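Local coordinates for mbGIPC protein (PDB 6X1X), which probably binds short C-terminal tails of partner proteins through its PDZ domain, the part of this choanoflagellate GIPC-family protein present here, at residues A45-A48 / V49-I53; A54-G58 / T59-G63; R71-K74 / E75-I78. One frame throughout, in Å; residues are numbered along the deposited sequence.

Contact 1 (A45-A48 / V49-I53)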
loop_
_atom_site.group_PDB
_atom_site.type_symbol
_atom_site.label_atom_id
_atom_site.label_comp_id
_atom_site.label_asym_id
_atom_site.label_seq_id
_atom_site.Cartn_x
_atom_site.Cartn_y
_atom_site.Cartn_z
ATOM N N ALA A 45 -4.014 5.952 -9.121
ATOM C CA ALA A 45 -5.141 6.856 -8.908
ATOM C C ALA A 45 -5.808 6.659 -7.556
ATOM O O ALA A 45 -6.307 7.627 -6.973
ATOM C CB ALA A 45 -6.179 6.677 -10.015
ATOM N N ASN A 46 -5.846 5.428 -7.054
ATOM C CA ASN A 46 -6.698 5.078 -5.922
ATOM C C ASN A 46 -5.918 4.602 -4.694
ATOM O O ASN A 46 -6.408 3.757 -3.941
ATOM C CB ASN A 46 -7.742 4.039 -6.341
ATOM C CG ASN A 46 -7.116 2.722 -6.787
ATOM O OD1 ASN A 46 -5.961 2.672 -7.205
ATOM N ND2 ASN A 46 -7.888 1.641 -6.697
ATOM N N VAL A 47 -4.720 5.133 -4.462
ATOM C CA VAL A 47 -3.959 4.856 -3.248
ATOM C C VAL A 47 -3.553 6.187 -2.639
ATOM O O VAL A 47 -3.193 7.120 -3.364
ATOM C CB VAL A 47 -2.728 3.959 -3.514
ATOM C CG1 VAL A 47 -1.644 4.694 -4.284
ATOM C CG2 VAL A 47 -2.168 3.436 -2.205
ATOM N N ALA A 48 -3.612 6.279 -1.314
ATOM C CA ALA A 48 -3.335 7.537 -0.642
ATOM C C ALA A 48 -2.596 7.296 0.664
ATOM O O ALA A 48 -2.709 6.235 1.283
ATOM C CB ALA A 48 -4.624 8.304 -0.329
ATOM N N VAL A 49 -1.850 8.320 1.086
ATOM C CA VAL A 49 -1.272 8.322 2.422
ATOM C C VAL A 49 -2.371 8.045 3.430
ATOM O O VAL A 49 -3.483 8.577 3.328
ATOM C CB VAL A 49 -0.585 9.672 2.695
ATOM C CG1 VAL A 49 -0.243 9.818 4.167
ATOM C CG2 VAL A 49 0.663 9.818 1.838
ATOM N N GLY A 50 -2.069 7.185 4.395
ATOM C CA GLY A 50 -3.010 6.785 5.412
ATOM C C GLY A 50 -3.664 5.444 5.160
ATOM O O GLY A 50 -4.166 4.826 6.106
ATOM N N ASP A 51 -3.673 4.974 3.914
ATOM C CA ASP A 51 -4.303 3.698 3.613
ATOM C C ASP A 51 -3.552 2.570 4.307
ATOM O O ASP A 51 -2.320 2.591 4.420
ATOM C CB ASP A 51 -4.297 3.446 2.103
ATOM C CG ASP A 51 -5.296 4.303 1.350
ATOM O OD1 ASP A 51 -6.159 4.938 1.981
ATOM O OD2 ASP A 51 -5.224 4.324 0.099
ATOM N N HIS A 52 -4.298 1.588 4.778
ATOM C CA HIS A 52 -3.708 0.375 5.317
ATOM C C HIS A 52 -3.559 -0.660 4.207
ATOM O O HIS A 52 -4.376 -0.727 3.281
ATOM C CB HIS A 52 -4.559 -0.168 6.467
ATOM C CG HIS A 52 -4.417 0.615 7.738
ATOM N ND1 HIS A 52 -5.147 1.756 7.997
ATOM C CD2 HIS A 52 -3.609 0.434 8.811
ATOM C CE1 HIS A 52 -4.806 2.236 9.181
ATOM N NE2 HIS A 52 -3.871 1.455 9.693
ATOM N N ILE A 53 -2.502 -1.461 4.295
ATOM C CA ILE A 53 -2.235 -2.503 3.310
ATOM C C ILE A 53 -2.775 -3.809 3.873
ATOM O O ILE A 53 -2.194 -4.392 4.794
ATOM C CB ILE A 53 -0.744 -2.590 2.966
ATOM C CG1 ILE A 53 -0.281 -1.257 2.383
ATOM C CG2 ILE A 53 -0.508 -3.730 1.975
ATOM C CD1 ILE A 53 1.220 -1.160 2.182
#
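The type II beta turn from A48 to D51 leads into strand 52-56 and opens the Gly-Asp-x-Ile motif common in PDZ domains, here G50 to I53, which runs on into the strand. It shows how an aspartate can brace a turn from within. The backbone closes the turn in the usual way, D51 N donating to A48 O over 3.1 Å, while G50 adopts the positive phi (100°) of the third position. The side chain of D51 then folds back on A48. Its CG stands beside its own backbone N, opposite the carbonyl carbon (chi1 -74°), and this sets the carboxylate next to the A48 peptide, where D51 OD2 accepts from A48 N at 2.9 Å. The N-H comes in from above the carboxylate plane, 58° out of it. A48 is thus gripped at both its N and its O by one residue. Alongside, V47 CG2 slants past the carboxylate, 3.9 Å from D51 OD2. That oxygen has a second partner, a salt bridge to K7 NZ, probably helping this buried aspartate to stay charged. Around the turn, backbone bonds tie G50 and D51 to I32 of strand 31-35 and H52 to V87 of strand 81-87, while V47 reaches I32 and C86, between those two strands.

Contact 2 (A54-G58 / T59-G63)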
loop_
_atom_site.group_PDB
_atom_site.type_symbol
_atom_site.label_atom_id
_atom_site.label_comp_id
_atom_site.label_asym_id
_atom_site.label_seq_id
_atom_site.Cartn_x
_atom_site.Cartn_y
_atom_site.Cartn_z
ATOM N N ALA A 54 -3.882 -4.284 3.315
ATOM C CA ALA A 54 -4.543 -5.473 3.835
ATOM C C ALA A 54 -4.020 -6.756 3.209
ATOM O O ALA A 54 -3.923 -7.779 3.898
ATOM C CB ALA A 54 -6.054 -5.374 3.613
ATOM N N LYS A 55 -3.706 -6.721 1.916
ATOM C CA LYS A 55 -3.240 -7.897 1.193
ATOM C C LYS A 55 -2.304 -7.463 0.079
ATOM O O LYS A 55 -2.438 -6.371 -0.474
ATOM C CB LYS A 55 -4.385 -8.680 0.535
ATOM C CG LYS A 55 -5.424 -9.225 1.483
ATOM C CD LYS A 55 -6.307 -10.272 0.824
ATOM C CE LYS A 55 -7.325 -10.800 1.824
ATOM N NZ LYS A 55 -8.239 -11.806 1.218
ATOM N N ILE A 56 -1.376 -8.349 -0.267
ATOM C CA ILE A 56 -0.585 -8.237 -1.485
ATOM C C ILE A 56 -0.683 -9.572 -2.197
ATOM O O ILE A 56 -0.421 -10.614 -1.587
ATOM C CB ILE A 56 0.888 -7.904 -1.191
ATOM C CG1 ILE A 56 1.012 -6.511 -0.582
ATOM C CG2 ILE A 56 1.721 -8.027 -2.468
ATOM C CD1 ILE A 56 2.364 -6.286 0.076
ATOM N N ASN A 57 -1.096 -9.545 -3.463
ATOM C CA ASN A 57 -1.202 -10.761 -4.270
ATOM C C ASN A 57 -1.969 -11.861 -3.538
ATOM O O ASN A 57 -1.591 -13.037 -3.559
ATOM C CB ASN A 57 0.174 -11.239 -4.733
ATOM C CG ASN A 57 0.788 -10.307 -5.742
ATOM O OD1 ASN A 57 0.075 -9.691 -6.529
ATOM N ND2 ASN A 57 2.113 -10.192 -5.724
ATOM N N GLY A 58 -3.053 -11.471 -2.871
ATOM C CA GLY A 58 -3.922 -12.408 -2.189
ATOM C C GLY A 58 -3.474 -12.846 -0.812
ATOM O O GLY A 58 -4.225 -13.564 -0.137
ATOM N N THR A 59 -2.278 -12.466 -0.376
ATOM C CA THR A 59 -1.781 -12.848 0.939
ATOM C C THR A 59 -2.378 -11.950 2.011
ATOM O O THR A 59 -2.301 -10.725 1.907
ATOM C CB THR A 59 -0.268 -12.682 0.971
ATOM O OG1 THR A 59 0.313 -13.455 -0.077
ATOM C CG2 THR A 59 0.284 -13.145 2.306
ATOM N N ASP A 60 -2.940 -12.553 3.056
ATOM C CA ASP A 60 -3.503 -11.801 4.176
ATOM C C ASP A 60 -2.371 -11.193 4.998
ATOM O O ASP A 60 -1.519 -11.914 5.522
ATOM C CB ASP A 60 -4.317 -12.774 5.031
ATOM C CG ASP A 60 -5.041 -12.110 6.190
ATOM O OD1 ASP A 60 -4.963 -10.880 6.349
ATOM O OD2 ASP A 60 -5.717 -12.848 6.943
ATOM N N LEU A 61 -2.354 -9.870 5.121
ATOM C CA LEU A 61 -1.299 -9.183 5.855
ATOM C C LEU A 61 -1.783 -8.623 7.186
ATOM O O LEU A 61 -1.102 -7.786 7.791
ATOM C CB LEU A 61 -0.629 -8.120 4.984
ATOM C CG LEU A 61 0.014 -8.730 3.736
ATOM C CD1 LEU A 61 0.470 -7.644 2.784
ATOM C CD2 LEU A 61 1.180 -9.624 4.101
ATOM N N ASN A 62 -2.935 -9.087 7.663
ATOM C CA ASN A 62 -3.380 -8.720 9.000
ATOM C C ASN A 62 -2.350 -9.146 10.039
ATOM O O ASN A 62 -1.875 -10.283 10.036
ATOM C CB ASN A 62 -4.729 -9.375 9.282
ATOM C CG ASN A 62 -5.361 -8.882 10.566
ATOM O OD1 ASN A 62 -4.989 -7.835 11.101
ATOM N ND2 ASN A 62 -6.329 -9.635 11.067
ATOM N N GLY A 63 -1.998 -8.223 10.932
ATOM C CA GLY A 63 -1.029 -8.494 11.967
ATOM C C GLY A 63 0.416 -8.388 11.539
ATOM O O GLY A 63 1.306 -8.479 12.393
HETATM O O HOH W 1 -6.262 -8.960 4.823
#
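I56 and T59 close a tight beta hairpin through a type I' turn, with N57-G58 at its corners. The dense part lies on the side of I56 and T59, where L61 also turns in: the side chains of I56 and L61 meet at an angle, I56 CD1 3.6 Å from L61 CD1. Backbone bonds join the two arms: T59 N gives to I56 O at 2.9 Å, and L61 N gives to A54 O, also at 2.9 Å, whereas the return bond from I56 N to T59 O is long and weak. K55 CA adds a C-H contact to T59 O at 3.1 Å.

The other face, that of K55 and D60, is looser. Their opposite charges stay apart, with K55 NZ 6.2 Å from D60 OD1. A chi1 of -176° places the D60 carboxylate beside its own carbonyl carbon, where D60 OD1 accepts from N62 N at 3.0 Å, the donor above the carboxylate plane: an Asx turn. A water donates to both D60 OD1 and A54 O. In the fold, A54 and K55 form a classic bulge against I85 of strand 81-87, N57 OD1 accepts from T83 N, and I56 packs on V69 and L73 of helix 66-75.

Contact 3 (R71-K74 / E75-I78); sequences RMLK and EIPI
E75 N donates to R71 O at 2.9 Å, a regular helical i to i+4 bond, followed by a weak i to i+3 bond from I76 N to L73 O. The same spacing of four residues serves the side chains of R71 and E75, a textbook case of a salt bridge along a helix. R71 is stretched from CG to NE, while E75 turns CG away from its carbonyl carbon (chi1 -74°), which brings E75 CG to 3.2 Å from R71 O. R71 NE donates to E75 OE2 at 2.9 Å, on the syn side but tilted 33° out of the carboxylate plane, and OE2 sits near the guanidinium plane. The two planes are turned 69° apart, and a water completes the pairing, accepting from R71 NH2 and donating to E75 OE1 at 2.8 Å. On the inner side L73 and I76 run alongside each other in one direction, L73 CD2 4.2 Å from I76 CD1. K13 NZ bonds to L73 O and I76 O, bringing positive charge to carbonyls near this helix end. Both L73 and I76 touch F82 of strand 81-87, and M72 reaches I56 of strand 52-56.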
loop_
_atom_site.group_PDB
_atom_site.type_symbol
_atom_site.label_atom_id
_atom_site.label_comp_id
_atom_site.label_asym_id
_atom_site.label_seq_id
_atom_site.Cartn_x
_atom_site.Cartn_y
_atom_site.Cartn_z
ATOM N N ARG A 71 9.159 -6.304 2.899
ATOM C CA ARG A 71 9.864 -7.405 2.255
ATOM C C ARG A 71 9.068 -7.967 1.085
ATOM O O ARG A 71 9.627 -8.239 0.014
ATOM C CB ARG A 71 10.120 -8.498 3.284
ATOM C CG ARG A 71 10.633 -9.783 2.687
ATOM C CD ARG A 71 10.854 -10.812 3.769
ATOM N NE ARG A 71 11.059 -12.144 3.214
ATOM C CZ ARG A 71 11.148 -13.239 3.962
ATOM N NH1 ARG A 71 11.044 -13.140 5.285
ATOM N NH2 ARG A 71 11.310 -14.429 3.392
ATOM N N MET A 72 7.758 -8.129 1.264
ATOM C CA MET A 72 6.935 -8.693 0.203
ATOM C C MET A 72 6.912 -7.793 -1.027
ATOM O O MET A 72 6.976 -8.278 -2.162
ATOM C CB MET A 72 5.535 -8.959 0.742
ATOM C CG MET A 72 4.655 -9.742 -0.223
ATOM S SD MET A 72 3.224 -10.495 0.567
ATOM C CE MET A 72 4.035 -11.816 1.471
ATOM N N LEU A 73 6.817 -6.476 -0.825
ATOM C CA LEU A 73 6.843 -5.545 -1.952
ATOM C C LEU A 73 8.222 -5.494 -2.594
ATOM O O LEU A 73 8.343 -5.425 -3.824
ATOM C CB LEU A 73 6.434 -4.158 -1.464
ATOM C CG LEU A 73 4.972 -4.035 -1.049
ATOM C CD1 LEU A 73 4.736 -2.705 -0.354
ATOM C CD2 LEU A 73 4.061 -4.166 -2.250
ATOM N N LYS A 74 9.271 -5.520 -1.771
ATOM C CA LYS A 74 10.635 -5.440 -2.269
ATOM C C LYS A 74 10.975 -6.642 -3.138
ATOM O O LYS A 74 11.678 -6.508 -4.147
ATOM C CB LYS A 74 11.575 -5.376 -1.067
ATOM C CG LYS A 74 13.051 -5.283 -1.395
ATOM C CD LYS A 74 13.892 -5.216 -0.123
ATOM C CE LYS A 74 13.550 -3.999 0.709
ATOM N NZ LYS A 74 14.351 -3.976 1.976
ATOM N N GLU A 75 10.485 -7.825 -2.757
ATOM C CA GLU A 75 10.833 -9.051 -3.461
ATOM C C GLU A 75 10.186 -9.165 -4.832
ATOM O O GLU A 75 10.687 -9.917 -5.673
ATOM C CB GLU A 75 10.497 -10.273 -2.606
ATOM C CG GLU A 75 11.482 -10.431 -1.468
ATOM C CD GLU A 75 11.119 -11.502 -0.448
ATOM O OE1 GLU A 75 10.052 -12.159 -0.558
ATOM O OE2 GLU A 75 11.919 -11.686 0.491
ATOM N N ILE A 76 9.097 -8.445 -5.085
ATOM C CA ILE A 76 8.424 -8.512 -6.384
ATOM C C ILE A 76 9.426 -8.201 -7.487
ATOM O O ILE A 76 10.080 -7.151 -7.444
ATOM C CB ILE A 76 7.234 -7.546 -6.445
ATOM C CG1 ILE A 76 6.164 -7.963 -5.431
ATOM C CG2 ILE A 76 6.674 -7.479 -7.869
ATOM C CD1 ILE A 76 5.083 -6.943 -5.222
ATOM N N PRO A 77 9.596 -9.073 -8.478
ATOM C CA PRO A 77 10.587 -8.799 -9.522
ATOM C C PRO A 77 10.204 -7.586 -10.354
ATOM O O PRO A 77 9.030 -7.342 -10.642
ATOM C CB PRO A 77 10.584 -10.079 -10.367
ATOM C CG PRO A 77 10.074 -11.143 -9.436
ATOM C CD PRO A 77 9.057 -10.441 -8.578
ATOM N N ILE A 78 11.222 -6.817 -10.740
ATOM C CA ILE A 78 11.000 -5.683 -11.621
ATOM C C ILE A 78 10.387 -6.177 -12.922
ATOM O O ILE A 78 10.802 -7.201 -13.486
ATOM C CB ILE A 78 12.326 -4.936 -11.837
ATOM C CG1 ILE A 78 12.793 -4.314 -10.521
ATOM C CG2 ILE A 78 12.171 -3.878 -12.916
ATOM C CD1 ILE A 78 14.197 -3.779 -10.576
HETATM O O HOH W 2 10.470 -14.621 0.622
#

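How the contacts relate
Contacts 1 and 2 share strand 52-56, the first leading into it and the second turning its far end back; they meet where L61 CB nears I53 O. Contact 3 lies about 14 Å from contact 2, centre to centre, yet touches it through an apolar cluster in which M72 SD faces I56 and L61. Contacts 1 and 3 do not touch. Contact 1 is largely a surface loop, but its charged group is buried and backbone-bound. Contacts 2 and 3 are both partly buried: contact 2 relies on strand pairing, with water on its outer face, whereas contact 3 sets its ion pair outside and its hydrocarbon inside.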